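PDB 1TE5: glutamine amidotransferase type-2 domain-containing protein from Pseudomonas aeruginosa PAO1, which is predicted to act as a class II glutamine amidotransferase of the Ntn-hydrolase clan, probably releasing ammonia from glutamine for an acceptor not yet identified. Local coordinates for residues 105-110 against 127-132; 78-83 against 89-94; 199-202 against 207-210. All coordinates share one frame; numbering follows the deposited sequence.

Overall arrangement
Along the chain the three contacts come in series; none nests inside or crosses another. Interaction 2 is first, closing a short loop as the end of strand 73-80 meets the loop 89-94 that leads into strand 94-98. Interaction 1 follows and closes the helix-free excursion 111-126, setting the start of helix 128-143 against the end of strand 101-108. The two are neighbours, with centres about 9 Å apart, and S129 bonds to a histidine in each. Interaction 3 closes the hairpin of strands 200-203 and 207-211 at the edge of another sheet, its centre about 26 Å from that of interaction 1.

Interaction 1. Residues 105-110 against 127-132; sequences FAHNGQ and TDSEAA
H107 and S129 make the polar link between strand 101-108 and the first turn of helix 128-143. ND1 of H107 lies 2.7 Å from OG of S129 in a hydrogen bond in which either atom could donate, somewhat bent at 136°. The hydroxyl meets the imidazole at its edge, near the ring plane. With CG of H107 anti to the backbone N (chi1 162°), the ring reaches across to the helix, and its NE2 bonds to V169 O, so both nitrogens are engaged and rotation of the ring is restrained. S129 OG also bonds to H92 NE2. A serine suits this buried place because its small hydroxyl can serve two histidines at once.

The strand ends at N108, and G109 begins the loop; in class II amidotransferase relatives the corresponding Asn-Gly pair forms the oxyanion hole. G109 has backbone angles at which a side chain would strike the preceding carbonyl. The strand and helix axes stand 8.6 Å apart at their closest, a separation spanned by side chains.

F105 makes van der Waals contact with the helix. Its rim atom CE2 sits 3.2 Å from the backbone O of S129, while CZ makes the apolar contact, 4.4 Å from CB of A132. Alanine there lets the helix come close to the large ring, which also meets F133 with nearly parallel planes.

A capping bond starts the helix. T127 is the N-cap: its OG1 accepts from E130 N at 3.3 Å, taking up an amide of the first turn. E130 leaves the helix on the side away from the strand; its carboxylate forms a salt bridge with R96, and the side chain packs on Y102 of the second subunit.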
# COMPACT_ATOMS: atom_id res chain seq x y z
N PHE A 105 2.39 6.54 9.02
CA PHE A 105 3.21 7.63 9.55
C PHE A 105 3.54 8.72 8.51
O PHE A 105 3.91 8.43 7.37
CB PHE A 105 4.50 7.01 10.09
CG PHE A 105 5.49 8.00 10.66
CD1 PHE A 105 5.47 8.33 12.00
CD2 PHE A 105 6.50 8.53 9.86
CE1 PHE A 105 6.46 9.15 12.55
CE2 PHE A 105 7.48 9.36 10.40
CZ PHE A 105 7.46 9.67 11.74
N ALA A 106 3.39 9.97 8.92
CA ALA A 106 3.71 11.09 8.05
C ALA A 106 4.47 12.10 8.90
O ALA A 106 4.04 12.46 9.99
CB ALA A 106 2.44 11.70 7.48
N HIS A 107 5.62 12.54 8.39
CA HIS A 107 6.46 13.49 9.10
C HIS A 107 6.86 14.71 8.26
O HIS A 107 7.25 14.58 7.09
CB HIS A 107 7.71 12.74 9.57
CG HIS A 107 8.84 13.65 9.94
ND1 HIS A 107 10.14 13.43 9.54
CD2 HIS A 107 8.87 14.79 10.66
CE1 HIS A 107 10.92 14.39 10.01
NE2 HIS A 107 10.17 15.23 10.70
N ASN A 108 6.73 15.89 8.85
CA ASN A 108 7.09 17.13 8.20
C ASN A 108 8.19 17.76 9.04
O ASN A 108 8.02 17.95 10.25
CB ASN A 108 5.90 18.08 8.14
CG ASN A 108 6.27 19.45 7.62
OD1 ASN A 108 6.18 20.45 8.34
ND2 ASN A 108 6.73 19.51 6.38
N GLY A 109 9.33 18.05 8.42
CA GLY A 109 10.42 18.65 9.16
C GLY A 109 11.74 17.97 8.84
O GLY A 109 11.77 17.03 8.04
N GLN A 110 12.81 18.44 9.45
CA GLN A 110 14.13 17.87 9.20
C GLN A 110 14.85 17.50 10.50
O GLN A 110 14.80 18.25 11.48
CB GLN A 110 14.99 18.86 8.41
CG GLN A 110 14.34 19.38 7.15
CD GLN A 110 15.19 20.42 6.45
OE1 GLN A 110 15.95 21.14 7.10
NE2 GLN A 110 15.07 20.49 5.13
N THR A 127 15.06 8.14 3.79
CA THR A 127 14.55 9.28 4.52
C THR A 127 14.81 9.20 6.02
O THR A 127 14.99 8.12 6.57
CB THR A 127 13.02 9.47 4.31
OG1 THR A 127 12.33 8.23 4.54
CG2 THR A 127 12.73 9.96 2.90
N ASP A 128 14.92 10.36 6.65
CA ASP A 128 15.11 10.41 8.09
C ASP A 128 13.73 10.13 8.68
O ASP A 128 13.61 9.61 9.79
CB ASP A 128 15.60 11.79 8.55
CG ASP A 128 17.12 11.95 8.44
OD1 ASP A 128 17.85 10.96 8.20
OD2 ASP A 128 17.59 13.10 8.61
N SER A 129 12.70 10.50 7.94
CA SER A 129 11.32 10.29 8.36
C SER A 129 11.03 8.81 8.60
O SER A 129 10.43 8.44 9.61
CB SER A 129 10.35 10.83 7.31
OG SER A 129 10.48 12.24 7.15
N GLU A 130 11.42 7.97 7.65
CA GLU A 130 11.19 6.53 7.74
C GLU A 130 12.06 5.88 8.82
O GLU A 130 11.66 4.90 9.44
CB GLU A 130 11.44 5.86 6.40
CG GLU A 130 11.10 4.39 6.37
CD GLU A 130 11.24 3.77 5.00
OE1 GLU A 130 11.76 4.45 4.08
OE2 GLU A 130 10.82 2.61 4.85
N ALA A 131 13.27 6.41 9.00
CA ALA A 131 14.18 5.92 10.02
C ALA A 131 13.55 6.20 11.39
O ALA A 131 13.68 5.41 12.32
CB ALA A 131 15.53 6.60 9.90
N ALA A 132 12.87 7.35 11.49
CA ALA A 132 12.20 7.76 12.71
C ALA A 132 10.98 6.89 12.94
O ALA A 132 10.68 6.54 14.09
CB ALA A 132 11.78 9.22 12.61

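Interaction 2. Residues 78-83 against 89-94; sequences IRQANV and SNTHPF
Q80 reaches the backbone of H92 with its side-chain amide and uses both ends of it. OE1 accepts from H92 N at 2.9 Å in an almost straight bond of 175°, while NE2 donates to H92 O at 3.0 Å. H92 O lies in the plane of the Q80 amide, though the donor stands above the plane of the H92 carbonyl and not on a lone pair. CG of Q80 is anti to the carbonyl carbon (chi1 -56°) and the chain beyond it is extended, which carries the amide from the end of strand 73-80 over to the loop. NE2 has a second acceptor in H77 O.

H92 turns its imidazole obliquely to that amide, the planes 68° apart. The ring packs against CE1 of F94, which lies 3.8 Å above its centre, and meets H77 edge-to-face; its NE2 bonds to S129 OG. T91 adds a methyl group: CG2 is 3.9 Å from Q80 OE1.

Strand 73-80 turns a corner at R79, so Q80 bridges the region just past that bend and the loop before strand 94-98, where the H92-P93 peptide is cis. Glutamine, presenting an acceptor and a donor side by side, matches the N-H and C=O of one residue much as another strand would. The chemistry thus satisfies buried backbone polar groups and fixes the loop at H92 through neutral amide-to-backbone bonds.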
# COMPACT_ATOMS: atom_id res chain seq x y z
N ILE A 78 1.44 16.28 1.52
CA ILE A 78 1.50 16.90 0.20
C ILE A 78 2.72 17.82 0.11
O ILE A 78 3.20 18.33 1.13
CB ILE A 78 0.21 17.71 -0.07
CG1 ILE A 78 -1.02 16.87 0.27
CG2 ILE A 78 0.15 18.18 -1.52
CD1 ILE A 78 -1.13 15.56 -0.48
N ARG A 79 3.20 18.05 -1.11
CA ARG A 79 4.35 18.92 -1.35
C ARG A 79 5.52 18.64 -0.42
O ARG A 79 5.98 19.51 0.32
CB ARG A 79 3.95 20.40 -1.30
CG ARG A 79 3.08 20.85 -2.47
CD ARG A 79 2.86 22.36 -2.52
NE ARG A 79 2.11 22.86 -1.36
CZ ARG A 79 2.66 23.50 -0.33
NH1 ARG A 79 1.90 23.91 0.67
NH2 ARG A 79 3.97 23.73 -0.31
N GLN A 80 5.99 17.40 -0.47
CA GLN A 80 7.11 16.98 0.35
C GLN A 80 8.39 17.54 -0.24
O GLN A 80 8.66 17.38 -1.43
CB GLN A 80 7.15 15.45 0.38
CG GLN A 80 5.84 14.85 0.88
CD GLN A 80 5.80 13.34 0.80
OE1 GLN A 80 6.84 12.69 0.74
NE2 GLN A 80 4.60 12.79 0.83
N ALA A 81 9.16 18.22 0.61
CA ALA A 81 10.42 18.85 0.21
C ALA A 81 11.25 17.97 -0.71
O ALA A 81 11.48 16.79 -0.43
CB ALA A 81 11.23 19.24 1.43
N ASN A 82 11.68 18.56 -1.82
CA ASN A 82 12.49 17.87 -2.83
C ASN A 82 13.90 17.58 -2.27
O ASN A 82 14.75 17.03 -2.97
CB ASN A 82 12.63 18.73 -4.10
CG ASN A 82 11.30 19.36 -4.55
OD1 ASN A 82 10.88 20.40 -4.04
ND2 ASN A 82 10.67 18.75 -5.55
N VAL A 83 14.14 17.99 -1.03
CA VAL A 83 15.42 17.81 -0.36
C VAL A 83 15.94 16.38 -0.31
O VAL A 83 15.20 15.44 -0.01
CB VAL A 83 15.33 18.32 1.13
CG1 VAL A 83 14.40 17.44 1.96
CG2 VAL A 83 16.71 18.37 1.76
N SER A 89 10.42 5.02 -2.64
CA SER A 89 10.81 4.57 -1.31
C SER A 89 11.06 5.72 -0.33
O SER A 89 11.17 5.50 0.89
CB SER A 89 12.04 3.64 -1.38
OG SER A 89 13.16 4.26 -1.98
N ASN A 90 11.11 6.94 -0.86
CA ASN A 90 11.35 8.13 -0.05
C ASN A 90 10.13 9.06 -0.01
O ASN A 90 10.24 10.22 0.41
CB ASN A 90 12.59 8.84 -0.56
CG ASN A 90 13.90 8.09 -0.39
OD1 ASN A 90 14.17 7.55 0.68
ND2 ASN A 90 14.70 8.02 -1.45
N THR A 91 8.97 8.54 -0.39
CA THR A 91 7.74 9.31 -0.40
C THR A 91 6.81 8.90 0.77
O THR A 91 6.66 7.71 1.05
CB THR A 91 7.03 9.11 -1.76
OG1 THR A 91 7.93 9.46 -2.82
CG2 THR A 91 5.80 9.98 -1.87
N HIS A 92 6.28 9.90 1.48
CA HIS A 92 5.38 9.72 2.61
C HIS A 92 3.96 9.54 2.09
O HIS A 92 3.64 10.00 1.01
CB HIS A 92 5.34 10.98 3.50
CG HIS A 92 6.65 11.37 4.10
ND1 HIS A 92 7.83 11.36 3.39
CD2 HIS A 92 6.94 11.84 5.33
CE1 HIS A 92 8.80 11.82 4.16
NE2 HIS A 92 8.29 12.12 5.34
N PRO A 93 3.09 8.91 2.89
CA PRO A 93 3.36 8.37 4.22
C PRO A 93 3.92 6.93 4.16
O PRO A 93 3.97 6.34 3.09
CB PRO A 93 1.99 8.42 4.90
CG PRO A 93 1.05 8.22 3.76
CD PRO A 93 1.63 9.07 2.68
N PHE A 94 4.33 6.39 5.31
CA PHE A 94 4.88 5.04 5.38
C PHE A 94 3.97 4.11 6.19
O PHE A 94 3.32 4.53 7.15
CB PHE A 94 6.29 5.07 6.00
CG PHE A 94 7.25 5.95 5.26
CD1 PHE A 94 7.60 7.20 5.76
CD2 PHE A 94 7.80 5.54 4.05
CE1 PHE A 94 8.48 8.02 5.05
CE2 PHE A 94 8.68 6.35 3.34
CZ PHE A 94 9.03 7.59 3.84

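Interaction 3. Residues 199-202 against 207-210; sequences PARL and LTVD
Strands 200-202 and 207-210 run antiparallel as the two arms of a beta hairpin, their axes 4.7 Å apart at the closest and inclined at 154°. L202 and V209 form the hydrogen-bonded pair: L202 N reaches V209 O and V209 N reaches L202 O, each at 2.9 Å. Next to it, R201 and D210 are a non-hydrogen-bonded pair, and here a CA-H...O contact joins D210 CA to A200 O. T208 CA makes a similar contact of 3.4 Å with L202 O.

On one face of the sheet R201 and D210 run alongside each other in the same direction. The arginine chain is bent at its third torsion, which brings NE to within 2.8 Å of D210 OD2; this bond is nearly straight (163°), lies close to the guanidinium plane and uses the syn lone pair of OD2. A weak second bond, NH1 to OD1 at 3.3 Å, completes the salt bridge, its poorer geometry in keeping with planes 42° apart. The methyl CG2 of T208 sits over the centre of the guanidinium, 3.4 Å above its plane, so the cation has a carboxylate at its edge and a methyl on one face.

The other face is apolar. L202 CB is 3.5 Å from V209 CG1, and L202 continues onto L229 and T230 while V209 packs on I15. Strand 207-211 is paired on its other side with strand 12-19, whereas 200-203 is the outermost strand of this sheet. The beta-branched T208 and V209 suit an extended backbone. The chemistry divides by face: a cross-strand ion pair on the more exposed side and aliphatic contact on the buried one hold the edge strand beyond its backbone bonds.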
# COMPACT_ATOMS: atom_id res chain seq x y z
N PRO A 199 -21.32 21.34 3.38
CA PRO A 199 -20.08 21.04 2.65
C PRO A 199 -19.03 22.13 2.81
O PRO A 199 -19.35 23.31 2.84
CB PRO A 199 -20.57 20.92 1.20
CG PRO A 199 -21.77 21.81 1.17
CD PRO A 199 -22.45 21.45 2.45
N ALA A 200 -17.77 21.71 2.92
CA ALA A 200 -16.67 22.65 3.07
C ALA A 200 -15.63 22.32 2.03
O ALA A 200 -15.48 21.18 1.62
CB ALA A 200 -16.08 22.55 4.47
N ARG A 201 -14.92 23.35 1.58
CA ARG A 201 -13.88 23.16 0.59
C ARG A 201 -12.57 23.66 1.14
O ARG A 201 -12.42 24.85 1.42
CB ARG A 201 -14.20 23.91 -0.70
CG ARG A 201 -12.99 24.14 -1.59
CD ARG A 201 -13.37 24.62 -2.97
NE ARG A 201 -13.82 23.52 -3.81
CZ ARG A 201 -13.59 23.43 -5.12
NH1 ARG A 201 -14.04 22.39 -5.80
NH2 ARG A 201 -12.89 24.37 -5.74
N LEU A 202 -11.61 22.76 1.37
CA LEU A 202 -10.33 23.16 1.86
C LEU A 202 -9.50 23.24 0.61
O LEU A 202 -9.74 22.58 -0.40
CB LEU A 202 -9.72 22.11 2.77
CG LEU A 202 -10.53 21.51 3.89
CD1 LEU A 202 -9.59 20.62 4.68
CD2 LEU A 202 -11.16 22.59 4.80
N LEU A 207 -4.32 22.46 -5.02
CA LEU A 207 -5.05 21.32 -4.48
C LEU A 207 -6.38 21.76 -3.89
O LEU A 207 -6.51 22.88 -3.40
CB LEU A 207 -4.22 20.64 -3.38
CG LEU A 207 -4.95 19.58 -2.53
CD1 LEU A 207 -5.04 18.27 -3.30
CD2 LEU A 207 -4.22 19.39 -1.21
N THR A 208 -7.35 20.85 -3.88
CA THR A 208 -8.67 21.11 -3.33
C THR A 208 -9.23 19.82 -2.74
O THR A 208 -9.26 18.79 -3.40
CB THR A 208 -9.65 21.60 -4.42
OG1 THR A 208 -9.47 23.01 -4.65
CG2 THR A 208 -11.09 21.34 -4.02
N VAL A 209 -9.65 19.88 -1.49
CA VAL A 209 -10.24 18.71 -0.85
C VAL A 209 -11.60 19.12 -0.34
O VAL A 209 -11.73 19.97 0.54
CB VAL A 209 -9.34 18.13 0.26
CG1 VAL A 209 -8.62 19.22 1.03
CG2 VAL A 209 -10.16 17.26 1.19
N ASP A 210 -12.63 18.56 -0.96
CA ASP A 210 -14.00 18.88 -0.61
C ASP A 210 -14.61 17.90 0.36
O ASP A 210 -14.37 16.70 0.28
CB ASP A 210 -14.89 18.95 -1.85
CG ASP A 210 -14.47 20.05 -2.80
OD1 ASP A 210 -13.79 19.73 -3.80
OD2 ASP A 210 -14.82 21.22 -2.55